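Local coordinates for glycoside hydrolase family 81 (Clostridium thermocellum, PDB 6FOP), which probably hydrolyses beta-1,3-glucans such as laminarin, as a family 81 glycoside hydrolase, at residues 47-52 with 62-67; 24-29 with 99-104; 39-44 with 110-115; 67-72 with 89-94. All coordinates share one frame; numbering follows the deposited sequence. Where two conformers were deposited one is given.

Interaction 1 of 4, residues 47-52 with 62-67. With MG (magnesium ion), chain Y.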
loop_
_atom_site.group_PDB
_atom_site.type_symbol
_atom_site.label_atom_id
_atom_site.label_comp_id
_atom_site.label_asym_id
_atom_site.label_seq_id
_atom_site.Cartn_x
_atom_site.Cartn_y
_atom_site.Cartn_z
ATOM N N ASN A 47 -13.575 16.721 0.560
ATOM C CA ASN A 47 -14.825 17.062 1.212
ATOM C C ASN A 47 -14.685 18.431 1.899
ATOM O O ASN A 47 -13.596 18.802 2.315
ATOM C CB ASN A 47 -15.131 15.920 2.196
ATOM C CG ASN A 47 -16.537 15.954 2.737
ATOM O OD1 ASN A 47 -17.509 15.462 2.137
ATOM N ND2 ASN A 47 -16.637 16.494 3.922
ATOM N N GLN A 48 -15.791 19.165 2.012
ATOM C CA GLN A 48 -15.788 20.437 2.738
ATOM C C GLN A 48 -15.104 20.259 4.102
ATOM O O GLN A 48 -14.222 21.023 4.484
ATOM C CB GLN A 48 -17.231 20.911 2.898
ATOM C CG GLN A 48 -17.405 22.202 3.669
ATOM C CD GLN A 48 -18.852 22.654 3.735
ATOM O OE1 GLN A 48 -19.752 21.970 3.274
ATOM N NE2 GLN A 48 -19.074 23.800 4.336
ATOM N N TYR A 49 -15.576 19.275 4.855
ATOM C CA TYR A 49 -15.013 18.935 6.141
ATOM C C TYR A 49 -14.094 17.703 5.961
ATOM O O TYR A 49 -13.026 17.858 5.407
ATOM C CB TYR A 49 -16.139 18.795 7.188
ATOM C CG TYR A 49 -16.865 20.099 7.420
ATOM C CD1 TYR A 49 -16.243 21.158 8.078
ATOM C CD2 TYR A 49 -18.139 20.314 6.910
ATOM C CE1 TYR A 49 -16.898 22.366 8.256
ATOM C CE2 TYR A 49 -18.802 21.496 7.111
ATOM C CZ TYR A 49 -18.175 22.529 7.765
ATOM O OH TYR A 49 -18.840 23.727 7.907
ATOM N N SER A 50 -14.527 16.526 6.388
ATOM C CA SER A 50 -13.871 15.285 6.060
ATOM C C SER A 50 -14.847 14.160 6.263
ATOM O O SER A 50 -15.932 14.354 6.832
ATOM C CB SER A 50 -12.636 15.021 6.945
ATOM O OG SER A 50 -12.970 14.538 8.243
ATOM N N LEU A 51 -14.432 12.971 5.848
ATOM C CA LEU A 51 -15.027 11.715 6.309
ATOM C C LEU A 51 -14.158 11.228 7.469
ATOM O O LEU A 51 -13.163 11.884 7.826
ATOM C CB LEU A 51 -15.096 10.670 5.167
ATOM C CG LEU A 51 -16.320 10.780 4.259
ATOM C CD1 LEU A 51 -17.606 10.399 4.977
ATOM C CD2 LEU A 51 -16.460 12.125 3.577
ATOM N N PRO A 52 -14.533 10.120 8.110
ATOM C CA PRO A 52 -13.673 9.673 9.214
ATOM C C PRO A 52 -12.244 9.387 8.792
ATOM O O PRO A 52 -12.001 8.804 7.718
ATOM C CB PRO A 52 -14.402 8.423 9.734
ATOM C CG PRO A 52 -15.831 8.675 9.387
ATOM C CD PRO A 52 -15.747 9.285 8.015
ATOM N N PHE A 62 -13.691 15.752 10.843
ATOM C CA PHE A 62 -13.945 17.202 10.836
ATOM C C PHE A 62 -15.422 17.441 10.555
ATOM O O PHE A 62 -16.045 16.700 9.807
ATOM C CB PHE A 62 -13.076 17.897 9.781
ATOM C CG PHE A 62 -11.608 17.875 10.120
ATOM C CD1 PHE A 62 -10.816 16.783 9.776
ATOM C CD2 PHE A 62 -11.013 18.951 10.793
ATOM C CE1 PHE A 62 -9.482 16.749 10.112
ATOM C CE2 PHE A 62 -9.672 18.906 11.134
ATOM C CZ PHE A 62 -8.903 17.810 10.774
ATOM N N LYS A 63 -15.977 18.454 11.217
ATOM C CA LYS A 63 -17.370 18.897 11.039
ATOM C C LYS A 63 -17.450 20.370 11.389
ATOM O O LYS A 63 -16.463 20.950 11.820
ATOM C CB LYS A 63 -18.337 18.049 11.875
ATOM C CG LYS A 63 -18.078 18.094 13.370
ATOM C CD LYS A 63 -19.019 17.177 14.120
ATOM C CE LYS A 63 -18.842 17.300 15.631
ATOM N NZ LYS A 63 -19.661 16.281 16.340
ATOM N N ALA A 64 -18.609 20.986 11.156
ATOM C CA ALA A 64 -18.733 22.418 11.392
ATOM C C ALA A 64 -18.253 22.867 12.788
ATOM O O ALA A 64 -17.591 23.899 12.906
ATOM C CB ALA A 64 -20.161 22.873 11.105
ATOM N N GLU A 65 -18.547 22.085 13.825
ATOM C CA GLU A 65 -18.201 22.443 15.214
ATOM C C GLU A 65 -16.694 22.340 15.486
ATOM O O GLU A 65 -16.154 23.046 16.334
ATOM C CB GLU A 65 -18.953 21.516 16.200
ATOM C CG GLU A 65 -18.637 21.773 17.675
ATOM C CD GLU A 65 -19.283 20.798 18.625
ATOM O OE1 GLU A 65 -19.960 19.843 18.176
ATOM O OE2 GLU A 65 -19.087 20.980 19.845
ATOM N N GLY A 66 -16.010 21.416 14.819
ATOM C CA GLY A 66 -14.613 21.159 15.158
ATOM C C GLY A 66 -14.171 19.776 14.733
ATOM O O GLY A 66 -14.599 19.271 13.675
ATOM N N ILE A 67 -13.345 19.152 15.577
ATOM C CA ILE A 67 -12.707 17.873 15.254
ATOM C C ILE A 67 -13.158 16.786 16.220
ATOM O O ILE A 67 -12.822 16.819 17.423
ATOM C CB ILE A 67 -11.155 17.962 15.301
ATOM C CG1 ILE A 67 -10.601 19.168 14.521
ATOM C CG2 ILE A 67 -10.573 16.664 14.747
ATOM C CD1 ILE A 67 -10.320 20.404 15.350
HETATM MG MG MG Y . -12.134 19.479 3.923
#
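Y49 and S50 carry the contact of 47-52 with F62, K63 and A64, at a bend of the chain that wraps a magnesium ion. N47 begins that bend: its O binds the metal at 2.3 Å, and Y49 O takes a second place at 2.4 Å, with I44 O and A102 O coming from elsewhere. Between the two ligands, Q48 lays its CG over one face of the Y49 ring. The other face of the ring receives the peptide link from K63 to A64, whose K63 C and A64 N lie above the rim. Y49 therefore sits between its own neighbour and the facing backbone. Its CG stands anti to the carbonyl carbon (chi1 -64°), which turns the ring onto the K63-A64 peptide; the backbone sets Y49 CB 3.4 Å from F62 O. At the far end Y49 OH passes 3.6 Å from A64 CB and is hydrogen-bonded to F99 O. S50 comes next and supplies the one hydrogen bond across the contact: F62 N donates to S50 OG over 3.0 Å, almost straight at 169°. The same hydroxyl donates to L51 O at 2.7 Å, so it relays between two backbones. S50 OG also lies at the edge of the F62 ring, in its plane, 3.5 Å from F62 CD1. K63 and G66 close a two-residue turn between strands 59-63 and 66-70. This loop thus runs from helix 43-46 to strand 53-54 beside that hairpin, while the F62 ring reaches I44 of the helix and A114, M116 and L127 of strands 111-118 and 121-128.

Interaction 2 of 4, residues 24-29 with 99-104. With MG (magnesium ion), chain Y.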
loop_
_atom_site.group_PDB
_atom_site.type_symbol
_atom_site.label_atom_id
_atom_site.label_comp_id
_atom_site.label_asym_id
_atom_site.label_seq_id
_atom_site.Cartn_x
_atom_site.Cartn_y
_atom_site.Cartn_z
ATOM N N GLU A 24 -12.380 21.769 -6.933
ATOM C CA GLU A 24 -12.229 22.270 -5.562
ATOM C C GLU A 24 -11.266 21.360 -4.777
ATOM O O GLU A 24 -11.477 20.150 -4.697
ATOM C CB GLU A 24 -13.579 22.244 -4.835
ATOM C CG GLU A 24 -14.703 23.079 -5.440
ATOM C CD GLU A 24 -15.340 22.567 -6.753
ATOM O OE1 GLU A 24 -15.217 21.360 -7.157
ATOM O OE2 GLU A 24 -15.986 23.435 -7.395
ATOM N N ILE A 25 -10.235 21.946 -4.190
ATOM C CA ILE A 25 -9.294 21.250 -3.313
ATOM C C ILE A 25 -9.233 21.998 -1.992
ATOM O O ILE A 25 -8.828 23.163 -1.941
ATOM C CB ILE A 25 -7.890 21.115 -3.918
ATOM C CG1 ILE A 25 -7.962 20.468 -5.308
ATOM C CG2 ILE A 25 -7.016 20.237 -3.011
ATOM C CD1 ILE A 25 -6.627 20.258 -5.984
ATOM N N TYR A 26 -9.648 21.327 -0.914
ATOM C CA TYR A 26 -9.718 21.926 0.415
ATOM C C TYR A 26 -8.324 21.852 1.049
ATOM O O TYR A 26 -8.007 21.008 1.894
ATOM C CB TYR A 26 -10.839 21.276 1.265
ATOM C CG TYR A 26 -12.208 21.668 0.791
ATOM C CD1 TYR A 26 -12.795 22.864 1.222
ATOM C CD2 TYR A 26 -12.924 20.861 -0.114
ATOM C CE1 TYR A 26 -14.048 23.244 0.763
ATOM C CE2 TYR A 26 -14.185 21.238 -0.572
ATOM C CZ TYR A 26 -14.743 22.429 -0.121
ATOM O OH TYR A 26 -15.987 22.816 -0.553
ATOM N N LYS A 27 -7.489 22.781 0.578
ATOM C CA LYS A 27 -6.128 22.956 1.033
ATOM C C LYS A 27 -5.908 24.445 1.325
ATOM O O LYS A 27 -6.632 25.310 0.808
ATOM C CB LYS A 27 -5.099 22.449 0.001
ATOM C CG LYS A 27 -5.132 23.150 -1.346
ATOM C CD LYS A 27 -4.043 22.614 -2.256
ATOM C CE LYS A 27 -4.274 22.988 -3.706
ATOM N NZ LYS A 27 -4.108 24.437 -3.925
ATOM N N THR A 28 -4.912 24.712 2.152
ATOM C CA THR A 28 -4.463 26.078 2.386
ATOM C C THR A 28 -3.396 26.455 1.392
ATOM O O THR A 28 -2.882 25.616 0.670
ATOM C CB THR A 28 -3.832 26.293 3.795
ATOM O OG1 THR A 28 -2.536 25.673 3.803
ATOM C CG2 THR A 28 -4.710 25.706 4.898
ATOM N N SER A 29 -3.012 27.727 1.404
ATOM C CA SER A 29 -1.924 28.205 0.551
ATOM C C SER A 29 -0.552 27.619 0.920
ATOM O O SER A 29 0.385 27.735 0.150
ATOM C CB SER A 29 -1.854 29.733 0.578
ATOM O OG SER A 29 -1.650 30.194 1.896
ATOM N N PHE A 99 -17.351 26.487 11.755
ATOM C CA PHE A 99 -16.254 26.755 10.845
ATOM C C PHE A 99 -16.738 26.421 9.443
ATOM O O PHE A 99 -17.521 25.493 9.291
ATOM C CB PHE A 99 -15.069 25.873 11.193
ATOM C CG PHE A 99 -14.386 26.253 12.475
ATOM C CD1 PHE A 99 -13.480 27.295 12.502
ATOM C CD2 PHE A 99 -14.669 25.574 13.651
ATOM C CE1 PHE A 99 -12.860 27.657 13.687
ATOM C CE2 PHE A 99 -14.054 25.930 14.843
ATOM C CZ PHE A 99 -13.147 26.977 14.855
ATOM N N PRO A 100 -16.254 27.139 8.424
ATOM C CA PRO A 100 -16.791 26.956 7.075
ATOM C C PRO A 100 -16.282 25.704 6.361
ATOM O O PRO A 100 -16.952 25.215 5.460
ATOM C CB PRO A 100 -16.301 28.199 6.332
ATOM C CG PRO A 100 -15.084 28.610 7.037
ATOM C CD PRO A 100 -15.321 28.280 8.489
ATOM N N ASP A 101 -15.131 25.181 6.779
ATOM C CA ASP A 101 -14.515 24.004 6.130
ATOM C C ASP A 101 -13.332 23.534 6.959
ATOM O O ASP A 101 -12.996 24.173 7.963
ATOM C CB ASP A 101 -14.099 24.307 4.683
ATOM C CG ASP A 101 -13.106 25.463 4.542
ATOM O OD1 ASP A 101 -12.170 25.591 5.342
ATOM O OD2 ASP A 101 -13.232 26.221 3.559
ATOM N N ALA A 102 -12.710 22.430 6.533
ATOM C CA ALA A 102 -11.425 21.992 7.055
ATOM C C ALA A 102 -10.533 21.799 5.849
ATOM O O ALA A 102 -10.921 21.105 4.884
ATOM C CB ALA A 102 -11.561 20.715 7.835
ATOM N N ARG A 103 -9.322 22.361 5.929
ATOM C CA ARG A 103 -8.370 22.356 4.817
ATOM C C ARG A 103 -7.027 21.774 5.224
ATOM O O ARG A 103 -6.512 22.062 6.300
ATOM C CB ARG A 103 -8.135 23.761 4.295
ATOM C CG ARG A 103 -9.380 24.351 3.637
ATOM C CD ARG A 103 -9.234 25.806 3.254
ATOM N NE ARG A 103 -10.425 26.234 2.507
ATOM C CZ ARG A 103 -10.532 26.287 1.171
ATOM N NH1 ARG A 103 -9.523 25.960 0.356
ATOM N NH2 ARG A 103 -11.679 26.674 0.631
ATOM N N ALA A 104 -6.431 20.960 4.343
ATOM C CA ALA A 104 -5.089 20.436 4.616
ATOM C C ALA A 104 -4.050 21.536 4.414
ATOM O O ALA A 104 -4.048 22.208 3.401
ATOM C CB ALA A 104 -4.766 19.249 3.719
HETATM MG MG MG Y . -12.134 19.479 3.923
#
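A104 takes part in a single backbone bridge with K27, donating from its N to Y26 O (2.9 Å) and accepting at its O from T28 N (2.9 Å). The touching parts of the two segments run 77° apart, in keeping with a pairing limited to one bridge. It joins an irregular stretch, which makes an inverse gamma turn centred on Y26, to the start of strand 103-107, an outermost strand of an eight-stranded antiparallel sheet. R103 adds a third cross-contact bond. Its chain is extended from CG to NE and carries the guanidinium past the turn, where R103 NH1 donates to K27 O over 3.0 Å at 158°. K27 O lies close to the guanidinium plane. Within its own segment, R103 NE forms a salt bridge with D101 OD2, meeting that oxygen from above the carboxylate plane; the accompanying NH2 bond to the same oxygen is weak. Held by a carbonyl and a carboxylate, the guanidinium is probably restricted in its rotation. Y26 CD1 lies over one face of it, 4.0 Å from R103 NH2, with the ring and guanidinium planes inclined by 54°. The Y26 ring also packs on D101 CB. Farther along, T28 CG2 rests 4.0 Å from R103 CB, while T28 OG1 is hydrogen-bonded to D105 OD1, one residue further along the same strand. The turn also lies against the magnesium site: A102 O binds the metal at 2.2 Å, beside I44 O, N47 O and Y49 O, and Y26 CB lies 3.6 Å from A102 O.

Interaction 3 of 4, residues 39-44 with 110-115. With MG (magnesium ion), chain Y.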
loop_
_atom_site.group_PDB
_atom_site.type_symbol
_atom_site.label_atom_id
_atom_site.label_comp_id
_atom_site.label_asym_id
_atom_site.label_seq_id
_atom_site.Cartn_x
_atom_site.Cartn_y
_atom_site.Cartn_z
ATOM N N SER A 39 -4.814 8.152 0.355
ATOM C CA SER A 39 -4.300 7.899 1.679
ATOM C C SER A 39 -5.407 8.003 2.747
ATOM O O SER A 39 -6.589 8.193 2.452
ATOM C CB SER A 39 -3.145 8.863 1.927
ATOM O OG SER A 39 -2.410 8.537 3.113
ATOM N N TRP A 40 -5.002 7.842 3.985
ATOM C CA TRP A 40 -5.939 7.849 5.101
ATOM C C TRP A 40 -6.451 9.255 5.441
ATOM O O TRP A 40 -7.532 9.413 5.987
ATOM C CB TRP A 40 -5.290 7.194 6.323
ATOM C CG TRP A 40 -3.997 7.831 6.738
ATOM C CD1 TRP A 40 -2.744 7.537 6.265
ATOM C CD2 TRP A 40 -3.809 8.889 7.695
ATOM N NE1 TRP A 40 -1.802 8.342 6.825
ATOM C CE2 TRP A 40 -2.423 9.155 7.748
ATOM C CE3 TRP A 40 -4.673 9.590 8.559
ATOM C CZ2 TRP A 40 -1.881 10.139 8.577
ATOM C CZ3 TRP A 40 -4.132 10.554 9.383
ATOM C CH2 TRP A 40 -2.742 10.821 9.401
ATOM N N GLU A 41 -5.680 10.286 5.115
ATOM C CA GLU A 41 -6.062 11.667 5.399
ATOM C C GLU A 41 -6.823 12.326 4.236
ATOM O O GLU A 41 -7.261 13.465 4.329
ATOM C CB GLU A 41 -4.833 12.508 5.763
ATOM C CG GLU A 41 -3.966 12.945 4.581
ATOM C CD GLU A 41 -3.140 11.877 3.903
ATOM O OE1 GLU A 41 -2.902 10.826 4.509
ATOM O OE2 GLU A 41 -2.637 12.184 2.776
ATOM N N SER A 42 -6.964 11.612 3.113
ATOM C CA SER A 42 -7.341 12.247 1.849
ATOM C C SER A 42 -8.673 12.936 1.831
ATOM O O SER A 42 -8.839 13.891 1.084
ATOM C CB SER A 42 -7.252 11.231 0.725
ATOM O OG SER A 42 -5.935 10.750 0.604
ATOM N N SER A 43 -9.644 12.459 2.619
ATOM C CA SER A 43 -10.995 13.055 2.543
ATOM C C SER A 43 -11.051 14.525 2.997
ATOM O O SER A 43 -11.953 15.259 2.597
ATOM C CB SER A 43 -12.018 12.244 3.331
ATOM O OG SER A 43 -11.872 12.418 4.741
ATOM N N ILE A 44 -10.060 14.950 3.766
ATOM C CA ILE A 44 -9.917 16.367 4.106
ATOM C C ILE A 44 -9.844 17.252 2.868
ATOM O O ILE A 44 -10.448 18.323 2.855
ATOM C CB ILE A 44 -8.695 16.621 4.988
ATOM C CG1 ILE A 44 -8.776 15.842 6.304
ATOM C CG2 ILE A 44 -8.539 18.107 5.292
ATOM C CD1 ILE A 44 -7.458 15.761 7.045
ATOM N N PHE A 110 3.420 10.283 7.547
ATOM C CA PHE A 110 2.418 9.662 8.412
ATOM C C PHE A 110 1.732 10.653 9.354
ATOM O O PHE A 110 1.252 10.271 10.431
ATOM C CB PHE A 110 2.963 8.407 9.146
ATOM C CG PHE A 110 4.337 8.513 9.754
ATOM C CD1 PHE A 110 5.489 8.302 8.969
ATOM C CD2 PHE A 110 4.498 8.643 11.130
ATOM C CE1 PHE A 110 6.742 8.310 9.537
ATOM C CE2 PHE A 110 5.768 8.655 11.699
ATOM C CZ PHE A 110 6.891 8.522 10.895
ATOM N N ALA A 111 1.562 11.890 8.888
ATOM C CA ALA A 111 0.803 12.882 9.633
ATOM C C ALA A 111 0.173 13.876 8.673
ATOM O O ALA A 111 0.598 14.015 7.513
ATOM C CB ALA A 111 1.673 13.574 10.695
ATOM N N VAL A 112 -0.786 14.626 9.201
ATOM C CA VAL A 112 -1.436 15.726 8.470
ATOM C C VAL A 112 -1.700 16.873 9.439
ATOM O O VAL A 112 -2.117 16.636 10.572
ATOM C CB VAL A 112 -2.748 15.276 7.786
ATOM C CG1 VAL A 112 -3.735 14.650 8.767
ATOM C CG2 VAL A 112 -3.401 16.393 6.998
ATOM N N ASP A 113 -1.456 18.090 8.977
ATOM C CA ASP A 113 -1.908 19.302 9.649
ATOM C C ASP A 113 -3.096 19.829 8.862
ATOM O O ASP A 113 -2.986 20.014 7.646
ATOM C CB ASP A 113 -0.838 20.388 9.627
ATOM C CG ASP A 113 0.432 20.029 10.376
ATOM O OD1 ASP A 113 0.449 19.112 11.223
ATOM O OD2 ASP A 113 1.457 20.697 10.090
ATOM N N ALA A 114 -4.208 20.091 9.555
ATOM C CA ALA A 114 -5.402 20.681 8.933
ATOM C C ALA A 114 -5.835 21.917 9.710
ATOM O O ALA A 114 -5.669 21.969 10.925
ATOM C CB ALA A 114 -6.535 19.668 8.875
ATOM N N VAL A 115 -6.426 22.867 8.995
ATOM C CA VAL A 115 -6.839 24.134 9.590
ATOM C C VAL A 115 -8.329 24.334 9.356
ATOM O O VAL A 115 -8.841 24.109 8.256
ATOM C CB VAL A 115 -6.089 25.316 8.932
ATOM C CG1 VAL A 115 -6.639 26.665 9.425
ATOM C CG2 VAL A 115 -4.611 25.235 9.219
HETATM MG MG MG Y . -12.134 19.479 3.923
#
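W40 slides its six-membered ring along the start of strand 111-118, with W40 CZ2 3.6 Å from F110 O and W40 CH2 4.0 Å from V112 CG1. The peptide link from F110 to A111 meets the indole at its edge, with F110 C and A111 N in the ring plane. Over one face of the indole, on its five-membered ring, lies E41 OE1. S39 OG helps to hold this carboxylate, donating to E41 OE1 over 2.7 Å on the syn side. The chain of E41 bends at chi2 (-72°), folding its acid back toward S39 and the indole. The aliphatic part then does the packing: E41 CB approaches V112 CG1 to 3.8 Å. V112 is the shared partner of the contact. Its CG1 takes W40 and E41, whereas V112 CG2 meets I44 CD1 tip to tip at 4.1 Å. Two residues further along the strand, I44 CG2 lies more loosely, 4.4 Å from A114 CB. No hydrogen bond joins the two segments, and every touching residue is buried. I44 also serves the metal, its O binding magnesium at 2.3 Å, so the residue packs with its side chain and coordinates with its backbone. A short helix, 43-46, and the turn before it thus cover one face of the eight-stranded sheet near its 103-107 edge, consistent with the beta-sandwich domain of family 81 enzymes.

Interaction 4 of 4, residues 67-72 with 89-94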
loop_
_atom_site.group_PDB
_atom_site.type_symbol
_atom_site.label_atom_id
_atom_site.label_comp_id
_atom_site.label_asym_id
_atom_site.label_seq_id
_atom_site.Cartn_x
_atom_site.Cartn_y
_atom_site.Cartn_z
ATOM N N ILE A 67 -13.345 19.152 15.577
ATOM C CA ILE A 67 -12.707 17.873 15.254
ATOM C C ILE A 67 -13.158 16.786 16.220
ATOM O O ILE A 67 -12.822 16.819 17.423
ATOM C CB ILE A 67 -11.155 17.962 15.301
ATOM C CG1 ILE A 67 -10.601 19.168 14.521
ATOM C CG2 ILE A 67 -10.573 16.664 14.747
ATOM C CD1 ILE A 67 -10.320 20.404 15.350
ATOM N N GLU A 68 -13.926 15.813 15.719
ATOM C CA GLU A 68 -14.273 14.657 16.533
ATOM C C GLU A 68 -13.017 13.839 16.758
ATOM O O GLU A 68 -12.239 13.655 15.822
ATOM C CB GLU A 68 -15.310 13.748 15.874
ATOM C CG GLU A 68 -16.631 14.428 15.574
ATOM C CD GLU A 68 -17.724 13.465 15.168
ATOM O OE1 GLU A 68 -17.416 12.339 14.734
ATOM O OE2 GLU A 68 -18.917 13.856 15.246
ATOM N N VAL A 69 -12.875 13.317 17.958
ATOM C CA VAL A 69 -11.796 12.441 18.383
ATOM C C VAL A 69 -12.401 11.185 18.979
ATOM O O VAL A 69 -13.340 11.265 19.800
ATOM C CB VAL A 69 -10.900 13.109 19.438
ATOM C CG1 VAL A 69 -9.811 12.155 19.920
ATOM C CG2 VAL A 69 -10.298 14.407 18.923
ATOM N N GLY A 70 -11.871 10.018 18.615
ATOM C CA GLY A 70 -12.323 8.787 19.248
ATOM C C GLY A 70 -11.322 7.657 19.168
ATOM O O GLY A 70 -10.363 7.703 18.381
ATOM N N LYS A 71 -11.601 6.617 19.947
ATOM C CA LYS A 71 -10.910 5.357 19.852
ATOM C C LYS A 71 -11.972 4.336 19.511
ATOM O O LYS A 71 -12.893 4.133 20.289
ATOM C CB LYS A 71 -10.182 4.931 21.130
ATOM C CG LYS A 71 -9.307 3.690 20.859
ATOM C CD LYS A 71 -8.469 3.277 22.028
ATOM C CE LYS A 71 -7.684 2.031 21.709
ATOM N NZ LYS A 71 -8.527 0.823 21.723
ATOM N N PRO A 72 -11.862 3.653 18.356
ATOM C CA PRO A 72 -12.934 2.716 17.980
ATOM C C PRO A 72 -13.198 1.601 18.969
ATOM O O PRO A 72 -12.260 1.060 19.570
ATOM C CB PRO A 72 -12.437 2.146 16.641
ATOM C CG PRO A 72 -11.602 3.261 16.078
ATOM C CD PRO A 72 -10.900 3.851 17.262
ATOM N N PHE A 89 -15.122 12.737 21.983
ATOM C CA PHE A 89 -15.312 14.172 22.239
ATOM C C PHE A 89 -14.974 14.950 20.989
ATOM O O PHE A 89 -14.140 14.507 20.156
ATOM C CB PHE A 89 -14.491 14.686 23.434
ATOM C CG PHE A 89 -13.037 14.411 23.330
ATOM C CD1 PHE A 89 -12.191 15.344 22.714
ATOM C CD2 PHE A 89 -12.488 13.277 23.887
ATOM C CE1 PHE A 89 -10.828 15.115 22.637
ATOM C CE2 PHE A 89 -11.133 13.029 23.802
ATOM C CZ PHE A 89 -10.295 13.968 23.200
ATOM N N THR A 90 -15.584 16.124 20.848
ATOM C CA THR A 90 -15.269 17.021 19.767
ATOM C C THR A 90 -14.433 18.185 20.315
ATOM O O THR A 90 -14.812 18.827 21.311
ATOM C CB THR A 90 -16.562 17.518 19.072
ATOM O OG1 THR A 90 -17.196 16.407 18.408
ATOM C CG2 THR A 90 -16.279 18.570 18.083
ATOM N N VAL A 91 -13.299 18.442 19.676
ATOM C CA VAL A 91 -12.461 19.588 19.982
ATOM C C VAL A 91 -13.021 20.742 19.182
ATOM O O VAL A 91 -12.837 20.820 17.975
ATOM C CB VAL A 91 -10.989 19.327 19.618
ATOM C CG1 VAL A 91 -10.127 20.562 19.852
ATOM C CG2 VAL A 91 -10.435 18.157 20.416
ATOM N N GLY A 92 -13.718 21.636 19.901
ATOM C CA GLY A 92 -14.318 22.831 19.335
ATOM C C GLY A 92 -13.644 24.082 19.891
ATOM O O GLY A 92 -12.571 24.016 20.509
ATOM N N HIS A 93 -14.321 25.210 19.721
ATOM C CA HIS A 93 -13.747 26.523 19.954
ATOM C C HIS A 93 -14.775 27.342 20.763
ATOM O O HIS A 93 -16.003 27.247 20.548
ATOM C CB HIS A 93 -13.434 27.145 18.608
ATOM C CG HIS A 93 -12.619 28.394 18.662
ATOM N ND1 HIS A 93 -13.142 29.591 19.082
ATOM C CD2 HIS A 93 -11.355 28.657 18.271
ATOM C CE1 HIS A 93 -12.234 30.542 18.964
ATOM N NE2 HIS A 93 -11.135 29.995 18.480
ATOM N N SER A 94 -14.275 28.147 21.699
ATOM C CA SER A 94 -15.139 28.844 22.660
ATOM C C SER A 94 -15.971 29.958 22.056
ATOM O O SER A 94 -16.977 30.347 22.629
ATOM C CB SER A 94 -14.304 29.374 23.827
ATOM O OG SER A 94 -13.366 30.340 23.430
#
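I67 and V91, followed by V69 and F89, form two hydrogen-bonded pairs between antiparallel strands 67-70 and 89-93, whose axes approach to 4.5 Å with directions 151° apart. Four backbone bonds tie them: I67 N to V91 O and V91 N to I67 O, then V69 N to F89 O (2.8 Å) and the longer F89 N to V69 O (3.2 Å). Between them E68 and T90 make the non-hydrogen-bonded pair. On the face carrying I67, V69, F89 and V91, the F89 ring is leaned against the V69 side chain by a chi1 of 55°, which sets CG between its backbone N and carbonyl carbon. V69 CB sits over the ring in a CH-pi contact, 4.0 Å from the centroid and 22° off the normal. Both side chains point the same way. V69 CG2 reaches diagonally to V91 CG2 (4.0 Å), and I67 CD1 lies more distantly by V91 CB. This face is covered by I203, F136 and F138 of the eight-stranded sheet. The opposite face is polar, with E68 CG 3.5 Å from T90 OG1. E68 turns its carboxylate to K63, in a salt bridge, and to H85, while T90 OG1 is hydrogen-bonded to N87. The pair of strands is therefore two-sided: an aliphatic and aromatic surface packs inward against the second sheet, while buried polar ends on the other side are satisfied by neighbouring side chains.

Interactions 1, 2 and 3 gather round one magnesium ion, their centres 10 to 12 Å apart, and supply its four backbone oxygens, three from 44-49 and one from A102. Interaction 4 touches interaction 1, whose centre is 10 Å away, and shares I67 and strand 66-70 with it. Interactions 1 and 4 follow one another along the chain, both nested within the loops closed by interactions 2 and 3, which cross. The seven-stranded sheet holds the hairpin of interaction 1 and the strand pair of interaction 4; interactions 2 and 3 use neighbouring strands 103-107 and 111-118 of the eight-stranded sheet. The metal site thus lies where the loops meet both sheets of the probable beta-sandwich.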